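Local coordinates for glutathione S-transferase (Xanthomonas axonopodis pv. citri, PDB 6NV6), which probably conjugates glutathione, which it binds, to electrophilic substrates as a theta-class glutathione transferase, at residues A171-P176 with A187-L192. Numbering follows the deposited sequence.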
loop_
_atom_site.group_PDB
_atom_site.type_symbol
_atom_site.label_atom_id
_atom_site.label_comp_id
_atom_site.label_asym_id
_atom_site.label_seq_id
_atom_site.Cartn_x
_atom_site.Cartn_y
_atom_site.Cartn_z
ATOM N N ALA A 171 -0.516 8.111 0.971
ATOM C CA ALA A 171 0.099 8.988 1.960
ATOM C C ALA A 171 1.134 9.899 1.313
ATOM O O ALA A 171 1.165 11.106 1.581
ATOM C CB ALA A 171 0.730 8.158 3.079
ATOM N N TRP A 172 1.975 9.341 0.442
ATOM C CA TRP A 172 3.005 10.133 -0.219
ATOM C C TRP A 172 2.432 11.368 -0.909
ATOM O O TRP A 172 2.972 12.468 -0.775
ATOM C CB TRP A 172 3.750 9.265 -1.231
ATOM C CG TRP A 172 4.737 10.010 -2.088
ATOM C CD1 TRP A 172 4.596 10.350 -3.416
ATOM C CD2 TRP A 172 6.023 10.501 -1.690
ATOM N NE1 TRP A 172 5.714 11.019 -3.855
ATOM C CE2 TRP A 172 6.605 11.123 -2.819
ATOM C CE3 TRP A 172 6.743 10.470 -0.493
ATOM C CZ2 TRP A 172 7.869 11.703 -2.780
ATOM C CZ3 TRP A 172 7.994 11.055 -0.460
ATOM C CH2 TRP A 172 8.544 11.660 -1.593
ATOM N N PHE A 173 1.338 11.214 -1.642
ATOM C CA PHE A 173 0.862 12.304 -2.477
ATOM C C PHE A 173 -0.049 13.270 -1.738
ATOM O O PHE A 173 -0.152 14.436 -2.139
ATOM C CB PHE A 173 0.136 11.743 -3.704
ATOM C CG PHE A 173 1.061 11.342 -4.828
ATOM C CD1 PHE A 173 1.829 12.296 -5.483
ATOM C CD2 PHE A 173 1.184 10.008 -5.211
ATOM C CE1 PHE A 173 2.682 11.933 -6.509
ATOM C CE2 PHE A 173 2.037 9.642 -6.238
ATOM C CZ PHE A 173 2.788 10.606 -6.886
ATOM N N GLU A 174 -0.702 12.832 -0.667
ATOM C CA GLU A 174 -1.639 13.693 0.038
ATOM C C GLU A 174 -1.065 14.251 1.329
ATOM O O GLU A 174 -1.684 15.133 1.931
ATOM C CB GLU A 174 -2.942 12.935 0.304
ATOM C CG GLU A 174 -3.507 12.259 -0.960
ATOM C CD GLU A 174 -3.784 13.242 -2.111
ATOM O OE1 GLU A 174 -4.120 14.411 -1.818
ATOM O OE2 GLU A 174 -3.672 12.853 -3.303
ATOM N N MET A 175 0.095 13.760 1.759
ATOM C CA MET A 175 0.922 14.361 2.797
ATOM C C MET A 175 1.237 15.816 2.492
ATOM O O MET A 175 1.459 16.176 1.328
ATOM C CB MET A 175 2.252 13.622 2.947
ATOM C CG MET A 175 2.311 12.650 4.073
ATOM S SD MET A 175 4.032 12.253 4.415
ATOM C CE MET A 175 4.677 12.165 2.762
ATOM N N PRO A 176 1.316 16.667 3.511
ATOM C CA PRO A 176 1.758 18.053 3.283
ATOM C C PRO A 176 3.280 18.151 3.218
ATOM O O PRO A 176 3.972 18.468 4.185
ATOM C CB PRO A 176 1.168 18.790 4.486
ATOM C CG PRO A 176 1.185 17.769 5.585
ATOM C CD PRO A 176 1.044 16.403 4.938
ATOM N N ALA A 187 1.034 9.365 -12.585
ATOM C CA ALA A 187 -0.017 8.891 -13.483
ATOM C C ALA A 187 -0.549 7.535 -13.036
ATOM O O ALA A 187 -1.736 7.234 -13.228
ATOM C CB ALA A 187 0.509 8.819 -14.916
ATOM N N TRP A 188 0.323 6.706 -12.453
ATOM C CA TRP A 188 -0.102 5.442 -11.865
ATOM C C TRP A 188 -1.041 5.684 -10.691
ATOM O O TRP A 188 -2.088 5.038 -10.577
ATOM C CB TRP A 188 1.140 4.659 -11.446
ATOM C CG TRP A 188 0.976 3.464 -10.522
ATOM C CD1 TRP A 188 0.451 2.238 -10.845
ATOM C CD2 TRP A 188 1.439 3.353 -9.165
ATOM N NE1 TRP A 188 0.532 1.390 -9.771
ATOM C CE2 TRP A 188 1.138 2.042 -8.728
ATOM C CE3 TRP A 188 2.072 4.232 -8.278
ATOM C CZ2 TRP A 188 1.440 1.590 -7.429
ATOM C CZ3 TRP A 188 2.377 3.778 -6.988
ATOM C CH2 TRP A 188 2.056 2.468 -6.579
ATOM N N TYR A 189 -0.691 6.636 -9.826
ATOM C CA TYR A 189 -1.574 6.997 -8.730
ATOM C C TYR A 189 -2.898 7.539 -9.247
ATOM O O TYR A 189 -3.948 7.292 -8.643
ATOM C CB TYR A 189 -0.885 8.021 -7.834
ATOM C CG TYR A 189 -1.753 8.544 -6.713
ATOM C CD1 TYR A 189 -2.434 7.670 -5.876
ATOM C CD2 TYR A 189 -1.882 9.905 -6.489
ATOM C CE1 TYR A 189 -3.220 8.136 -4.857
ATOM C CE2 TYR A 189 -2.670 10.384 -5.470
ATOM C CZ TYR A 189 -3.335 9.498 -4.659
ATOM O OH TYR A 189 -4.128 9.980 -3.651
ATOM N N ALA A 190 -2.868 8.278 -10.362
ATOM C CA ALA A 190 -4.107 8.770 -10.955
ATOM C C ALA A 190 -4.989 7.623 -11.430
ATOM O O ALA A 190 -6.216 7.708 -11.337
ATOM C CB ALA A 190 -3.799 9.726 -12.109
ATOM N N ARG A 191 -4.391 6.538 -11.917
ATOM C CA ARG A 191 -5.191 5.416 -12.387
ATOM C C ARG A 191 -5.665 4.552 -11.230
ATOM O O ARG A 191 -6.726 3.916 -11.315
ATOM C CB ARG A 191 -4.389 4.577 -13.376
ATOM C CG ARG A 191 -4.111 5.288 -14.687
ATOM C CD ARG A 191 -3.435 4.349 -15.687
ATOM N NE ARG A 191 -2.126 3.873 -15.223
ATOM C CZ ARG A 191 -0.963 4.493 -15.442
ATOM N NH1 ARG A 191 0.148 4.043 -14.870
ATOM N NH2 ARG A 191 -0.910 5.601 -16.170
ATOM N N LEU A 192 -4.889 4.507 -10.148
ATOM C CA LEU A 192 -5.367 3.846 -8.943
ATOM C C LEU A 192 -6.604 4.549 -8.407
ATOM O O LEU A 192 -7.578 3.899 -8.012
ATOM C CB LEU A 192 -4.265 3.815 -7.879
ATOM C CG LEU A 192 -3.052 2.926 -8.184
ATOM C CD1 LEU A 192 -1.993 3.060 -7.104
ATOM C CD2 LEU A 192 -3.454 1.476 -8.373
#
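In the all-helical C-terminal domain of this glutathione transferase, the last turn of helix 163-174 meets helix 183-193 through Phe173 and Tyr189, with Glu174 joining at the end of the first helix. The two rings lie nearly parallel, their planes 7° apart, but the offset is large and leaves little of one ring over the other, with centroids 4.9 Å apart. Each ring lies alongside the root of the other side chain: Phe173 CE2 sits 3.7 Å from Tyr189 CB, while Tyr189 CE2 comes to 3.6 Å from Phe173 CB. With CG anti to the backbone N (chi1 176°), Tyr189 stretches across to the end of the neighbouring helix, and there its OH donates to Glu174 OE2 at 2.9 Å, a bond that ties together two helices consecutive in the chain of this domain. The glutamate chain, bent at chi2, brings OE2 to the edge of the tyrosine ring, near its plane, where it takes the bond on its anti side, 25° out of the carboxylate plane. Behind the pair, Trp172 CD1 sits over the centre of one Phe173 face, 3.7 Å above it. Tyr189 also packs on Ile169 and Tyr170 of helix 163-174, and Arg193 makes a cation-pi contact with its ring.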